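Local coordinates for type IV pilus assembly protein PilF (Thermus thermophilus HB8, PDB 5OIU) that probably hydrolyses ATP, as a hexameric motor of the P-loop secretion ATPase family, to power the assembly of type IV pili, at residues Lys54-Gly68 with Leu96-Met109. Numbering follows the deposited sequence.
Sequences KGALNAVISVVKIMG and LSTLPTVYGEKAVM
I61 of helix 57-67 comes down on E105 and A107 of strand 104-109, where the helix packs over a beta hairpin in the antiparallel sheet of the domain that precedes the P-loop core. The helix runs at 44° to that strand. CG1 of I61 sits anti to its carbonyl carbon (chi1 -74°), which directs CD1 at the sheet, 3.5 Å from E105 O and 3.7 Å from A107 CB; the small methyl of A107 admits the longer branched chain. One turn on, V64 crosses L96 obliquely, its CG1 touching both leucine methyls, with CD1 at 3.4 Å. M109 SD also touches that CG1, at 4.2 Å, and V12 of helix 6-22 packs on V64 too, so aliphatic residues suit this buried place.

At the flank, K65 and E105 meet at about a right angle. K65 NZ donates to the syn lone pair of E105 OE2 at 3.1 Å and more weakly to OE1, while N71 O takes a further bond from the same ammonium. Toward the hairpin end, L57 CD2 rests on G104, whose backbone angles and close leucine favour glycine. The T101-G104 type I turn carries Y103, hydrogen-bonded through OH to E183 of the second subunit. K54 reaches across this tyrosine, placing CE 3.3 Å from Y103 O and NZ 3.8 Å from ring atom CD1.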
loop_
_atom_site.group_PDB
_atom_site.type_symbol
_atom_site.label_atom_id
_atom_site.label_comp_id
_atom_site.label_asym_id
_atom_site.label_seq_id
_atom_site.Cartn_x
_atom_site.Cartn_y
_atom_site.Cartn_z
ATOM N N LYS C 54 -38.028 -30.082 -19.091
ATOM C CA LYS C 54 -36.698 -29.536 -18.849
ATOM C C LYS C 54 -36.143 -28.754 -20.033
ATOM O O LYS C 54 -35.284 -27.887 -19.838
ATOM C CB LYS C 54 -35.739 -30.661 -18.464
ATOM C CG LYS C 54 -34.468 -30.162 -17.802
ATOM C CD LYS C 54 -34.026 -31.109 -16.704
ATOM C CE LYS C 54 -32.600 -30.792 -16.284
ATOM N NZ LYS C 54 -31.862 -32.066 -16.051
ATOM N N GLY C 55 -36.609 -29.020 -21.254
ATOM C CA GLY C 55 -36.194 -28.183 -22.372
ATOM C C GLY C 55 -36.638 -26.732 -22.274
ATOM O O GLY C 55 -36.009 -25.858 -22.879
ATOM N N ALA C 56 -37.700 -26.452 -21.514
ATOM C CA ALA C 56 -38.208 -25.091 -21.387
ATOM C C ALA C 56 -37.336 -24.213 -20.499
ATOM O O ALA C 56 -37.492 -22.985 -20.534
ATOM C CB ALA C 56 -39.629 -25.116 -20.828
ATOM N N LEU C 57 -36.410 -24.815 -19.737
ATOM C CA LEU C 57 -35.760 -24.125 -18.623
ATOM C C LEU C 57 -34.988 -22.900 -19.083
ATOM O O LEU C 57 -35.177 -21.806 -18.546
ATOM C CB LEU C 57 -34.827 -25.077 -17.873
ATOM C CG LEU C 57 -33.996 -24.419 -16.765
ATOM C CD1 LEU C 57 -34.893 -24.066 -15.587
ATOM C CD2 LEU C 57 -32.861 -25.317 -16.309
ATOM N N ASN C 58 -34.100 -23.057 -20.063
ATOM C CA ASN C 58 -33.254 -21.929 -20.438
ATOM C C ASN C 58 -34.081 -20.769 -20.997
ATOM O O ASN C 58 -33.821 -19.603 -20.675
ATOM C CB ASN C 58 -32.180 -22.389 -21.419
ATOM C CG ASN C 58 -31.106 -23.227 -20.740
ATOM O OD1 ASN C 58 -30.437 -22.766 -19.813
ATOM N ND2 ASN C 58 -30.957 -24.473 -21.177
ATOM N N ALA C 59 -35.112 -21.069 -21.794
ATOM C CA ALA C 59 -36.002 -20.017 -22.285
ATOM C C ALA C 59 -36.656 -19.260 -21.135
ATOM O O ALA C 59 -36.661 -18.024 -21.111
ATOM C CB ALA C 59 -37.071 -20.619 -23.191
ATOM N N VAL C 60 -37.225 -19.991 -20.174
ATOM C CA VAL C 60 -37.856 -19.359 -19.017
ATOM C C VAL C 60 -36.838 -18.528 -18.240
ATOM O O VAL C 60 -37.084 -17.357 -17.913
ATOM C CB VAL C 60 -38.521 -20.431 -18.133
ATOM C CG1 VAL C 60 -38.719 -19.934 -16.712
ATOM C CG2 VAL C 60 -39.848 -20.828 -18.727
ATOM N N ILE C 61 -35.670 -19.118 -17.950
ATOM C CA ILE C 61 -34.608 -18.404 -17.244
ATOM C C ILE C 61 -34.139 -17.196 -18.042
ATOM O O ILE C 61 -33.683 -16.202 -17.471
ATOM C CB ILE C 61 -33.455 -19.384 -16.925
ATOM C CG1 ILE C 61 -33.869 -20.301 -15.784
ATOM C CG2 ILE C 61 -32.153 -18.669 -16.543
ATOM C CD1 ILE C 61 -33.798 -19.637 -14.440
ATOM N N SER C 62 -34.247 -17.247 -19.366
ATOM C CA SER C 62 -33.828 -16.100 -20.163
ATOM C C SER C 62 -34.797 -14.939 -19.996
ATOM O O SER C 62 -34.379 -13.794 -19.796
ATOM C CB SER C 62 -33.700 -16.500 -21.630
ATOM O OG SER C 62 -32.738 -15.688 -22.283
ATOM N N VAL C 63 -36.102 -15.218 -20.069
ATOM C CA VAL C 63 -37.103 -14.167 -19.880
ATOM C C VAL C 63 -36.934 -13.523 -18.515
ATOM O O VAL C 63 -36.958 -12.295 -18.367
ATOM C CB VAL C 63 -38.523 -14.736 -20.044
ATOM C CG1 VAL C 63 -39.538 -13.663 -19.780
ATOM C CG2 VAL C 63 -38.699 -15.309 -21.432
ATOM N N VAL C 64 -36.752 -14.358 -17.500
ATOM C CA VAL C 64 -36.629 -13.878 -16.135
ATOM C C VAL C 64 -35.334 -13.086 -15.955
ATOM O O VAL C 64 -35.307 -12.055 -15.266
ATOM C CB VAL C 64 -36.732 -15.090 -15.197
ATOM C CG1 VAL C 64 -36.302 -14.739 -13.836
ATOM C CG2 VAL C 64 -38.152 -15.589 -15.193
ATOM N N LYS C 65 -34.247 -13.534 -16.599
ATOM C CA LYS C 65 -32.973 -12.826 -16.500
ATOM C C LYS C 65 -33.053 -11.467 -17.170
ATOM O O LYS C 65 -32.597 -10.464 -16.605
ATOM C CB LYS C 65 -31.841 -13.648 -17.119
ATOM C CG LYS C 65 -31.068 -14.472 -16.129
ATOM C CD LYS C 65 -29.884 -15.116 -16.783
ATOM C CE LYS C 65 -29.333 -16.232 -15.931
ATOM N NZ LYS C 65 -27.978 -16.610 -16.411
ATOM N N ILE C 66 -33.621 -11.411 -18.381
ATOM C CA ILE C 66 -33.738 -10.132 -19.074
ATOM C C ILE C 66 -34.611 -9.177 -18.275
ATOM O O ILE C 66 -34.329 -7.977 -18.200
ATOM C CB ILE C 66 -34.279 -10.332 -20.500
ATOM C CG1 ILE C 66 -33.166 -10.803 -21.420
ATOM C CG2 ILE C 66 -34.819 -9.025 -21.051
ATOM C CD1 ILE C 66 -33.685 -11.524 -22.614
ATOM N N MET C 67 -35.676 -9.699 -17.657
ATOM C CA MET C 67 -36.538 -8.863 -16.825
ATOM C C MET C 67 -35.770 -8.232 -15.674
ATOM O O MET C 67 -36.076 -7.106 -15.263
ATOM C CB MET C 67 -37.702 -9.683 -16.272
ATOM C CG MET C 67 -38.916 -9.766 -17.185
ATOM S SD MET C 67 -40.080 -11.044 -16.666
ATOM C CE MET C 67 -40.834 -10.227 -15.281
ATOM N N GLY C 68 -34.779 -8.935 -15.134
ATOM C CA GLY C 68 -34.022 -8.393 -14.034
ATOM C C GLY C 68 -32.715 -7.760 -14.427
ATOM O O GLY C 68 -31.950 -7.366 -13.538
ATOM N N LEU C 96 -35.300 -10.725 -7.708
ATOM C CA LEU C 96 -34.958 -11.893 -8.504
ATOM C C LEU C 96 -33.591 -12.442 -8.099
ATOM O O LEU C 96 -32.662 -11.679 -7.821
ATOM C CB LEU C 96 -34.966 -11.547 -9.995
ATOM C CG LEU C 96 -34.372 -12.636 -10.902
ATOM C CD1 LEU C 96 -35.101 -13.955 -10.752
ATOM C CD2 LEU C 96 -34.365 -12.204 -12.347
ATOM N N SER C 97 -33.478 -13.772 -8.052
ATOM C CA SER C 97 -32.228 -14.441 -7.715
ATOM C C SER C 97 -32.094 -15.696 -8.556
ATOM O O SER C 97 -33.017 -16.512 -8.582
ATOM C CB SER C 97 -32.180 -14.796 -6.229
ATOM O OG SER C 97 -31.390 -15.947 -5.998
ATOM N N THR C 98 -30.968 -15.846 -9.261
ATOM C CA THR C 98 -30.701 -17.054 -10.030
ATOM C C THR C 98 -29.491 -17.765 -9.450
ATOM O O THR C 98 -28.472 -17.137 -9.149
ATOM C CB THR C 98 -30.461 -16.779 -11.524
ATOM O OG1 THR C 98 -29.245 -16.045 -11.701
ATOM C CG2 THR C 98 -31.631 -16.024 -12.135
ATOM N N LEU C 99 -29.607 -19.083 -9.311
ATOM C CA LEU C 99 -28.607 -19.863 -8.651
ATOM C C LEU C 99 -28.346 -21.118 -9.470
ATOM O O LEU C 99 -29.299 -21.851 -9.795
ATOM C CB LEU C 99 -29.068 -20.222 -7.243
ATOM C CG LEU C 99 -28.185 -21.161 -6.424
ATOM C CD1 LEU C 99 -27.163 -20.361 -5.631
ATOM C CD2 LEU C 99 -29.049 -22.008 -5.493
ATOM N N PRO C 100 -27.090 -21.392 -9.818
ATOM C CA PRO C 100 -26.762 -22.670 -10.464
ATOM C C PRO C 100 -27.076 -23.839 -9.541
ATOM O O PRO C 100 -26.807 -23.789 -8.339
ATOM C CB PRO C 100 -25.249 -22.574 -10.717
ATOM C CG PRO C 100 -24.825 -21.203 -10.292
ATOM C CD PRO C 100 -25.895 -20.614 -9.444
ATOM N N THR C 101 -27.641 -24.899 -10.116
ATOM C CA THR C 101 -27.849 -26.162 -9.429
ATOM C C THR C 101 -27.372 -27.290 -10.322
ATOM O O THR C 101 -26.886 -27.081 -11.440
ATOM C CB THR C 101 -29.316 -26.410 -9.049
ATOM O OG1 THR C 101 -30.063 -26.743 -10.229
ATOM C CG2 THR C 101 -29.916 -25.191 -8.381
ATOM N N VAL C 102 -27.523 -28.510 -9.810
ATOM C CA VAL C 102 -27.117 -29.695 -10.544
ATOM C C VAL C 102 -27.908 -29.869 -11.831
ATOM O O VAL C 102 -27.401 -30.452 -12.788
ATOM C CB VAL C 102 -27.248 -30.913 -9.607
ATOM C CG1 VAL C 102 -27.504 -32.198 -10.385
ATOM C CG2 VAL C 102 -25.989 -31.008 -8.717
ATOM N N TYR C 103 -29.126 -29.334 -11.897
ATOM C CA TYR C 103 -30.009 -29.554 -13.032
ATOM C C TYR C 103 -30.194 -28.319 -13.904
ATOM O O TYR C 103 -31.010 -28.348 -14.835
ATOM C CB TYR C 103 -31.362 -30.054 -12.531
ATOM C CG TYR C 103 -31.291 -31.416 -11.877
ATOM C CD1 TYR C 103 -30.669 -32.488 -12.514
ATOM C CD2 TYR C 103 -31.841 -31.632 -10.620
ATOM C CE1 TYR C 103 -30.607 -33.738 -11.926
ATOM C CE2 TYR C 103 -31.781 -32.877 -10.018
ATOM C CZ TYR C 103 -31.169 -33.928 -10.677
ATOM O OH TYR C 103 -31.119 -35.162 -10.076
ATOM N N GLY C 104 -29.448 -27.245 -13.645
ATOM C CA GLY C 104 -29.590 -25.990 -14.347
ATOM C C GLY C 104 -29.755 -24.867 -13.355
ATOM O O GLY C 104 -29.422 -25.004 -12.175
ATOM N N GLU C 105 -30.287 -23.743 -13.816
ATOM C CA GLU C 105 -30.423 -22.566 -12.968
ATOM C C GLU C 105 -31.799 -22.517 -12.319
ATOM O O GLU C 105 -32.826 -22.661 -12.991
ATOM C CB GLU C 105 -30.179 -21.291 -13.764
ATOM C CG GLU C 105 -28.769 -21.209 -14.295
ATOM C CD GLU C 105 -28.521 -19.913 -15.016
ATOM O OE1 GLU C 105 -28.803 -19.859 -16.235
ATOM O OE2 GLU C 105 -28.075 -18.947 -14.351
ATOM N N LYS C 106 -31.809 -22.312 -11.010
ATOM C CA LYS C 106 -33.034 -22.116 -10.261
ATOM C C LYS C 106 -33.244 -20.626 -10.093
ATOM O O LYS C 106 -32.300 -19.882 -9.826
ATOM C CB LYS C 106 -32.980 -22.801 -8.895
ATOM C CG LYS C 106 -34.131 -22.387 -8.006
ATOM C CD LYS C 106 -34.204 -23.132 -6.691
ATOM C CE LYS C 106 -35.442 -22.660 -5.928
ATOM N NZ LYS C 106 -35.686 -23.358 -4.662
ATOM N N ALA C 107 -34.472 -20.178 -10.282
ATOM C CA ALA C 107 -34.780 -18.769 -10.128
ATOM C C ALA C 107 -35.774 -18.619 -8.990
ATOM O O ALA C 107 -36.759 -19.361 -8.921
ATOM C CB ALA C 107 -35.330 -18.191 -11.427
ATOM N N VAL C 108 -35.501 -17.694 -8.073
ATOM C CA VAL C 108 -36.455 -17.339 -7.031
ATOM C C VAL C 108 -36.832 -15.883 -7.242
ATOM O O VAL C 108 -35.960 -15.031 -7.464
ATOM C CB VAL C 108 -35.901 -17.570 -5.609
ATOM C CG1 VAL C 108 -36.871 -17.012 -4.570
ATOM C CG2 VAL C 108 -35.680 -19.062 -5.335
ATOM N N MET C 109 -38.128 -15.601 -7.210
ATOM C CA MET C 109 -38.613 -14.232 -7.269
ATOM C C MET C 109 -39.448 -13.961 -6.024
ATOM O O MET C 109 -40.539 -14.522 -5.871
ATOM C CB MET C 109 -39.409 -14.000 -8.550
ATOM C CG MET C 109 -38.532 -13.758 -9.766
ATOM S SD MET C 109 -39.430 -13.599 -11.318
ATOM C CE MET C 109 -40.393 -15.116 -11.324
#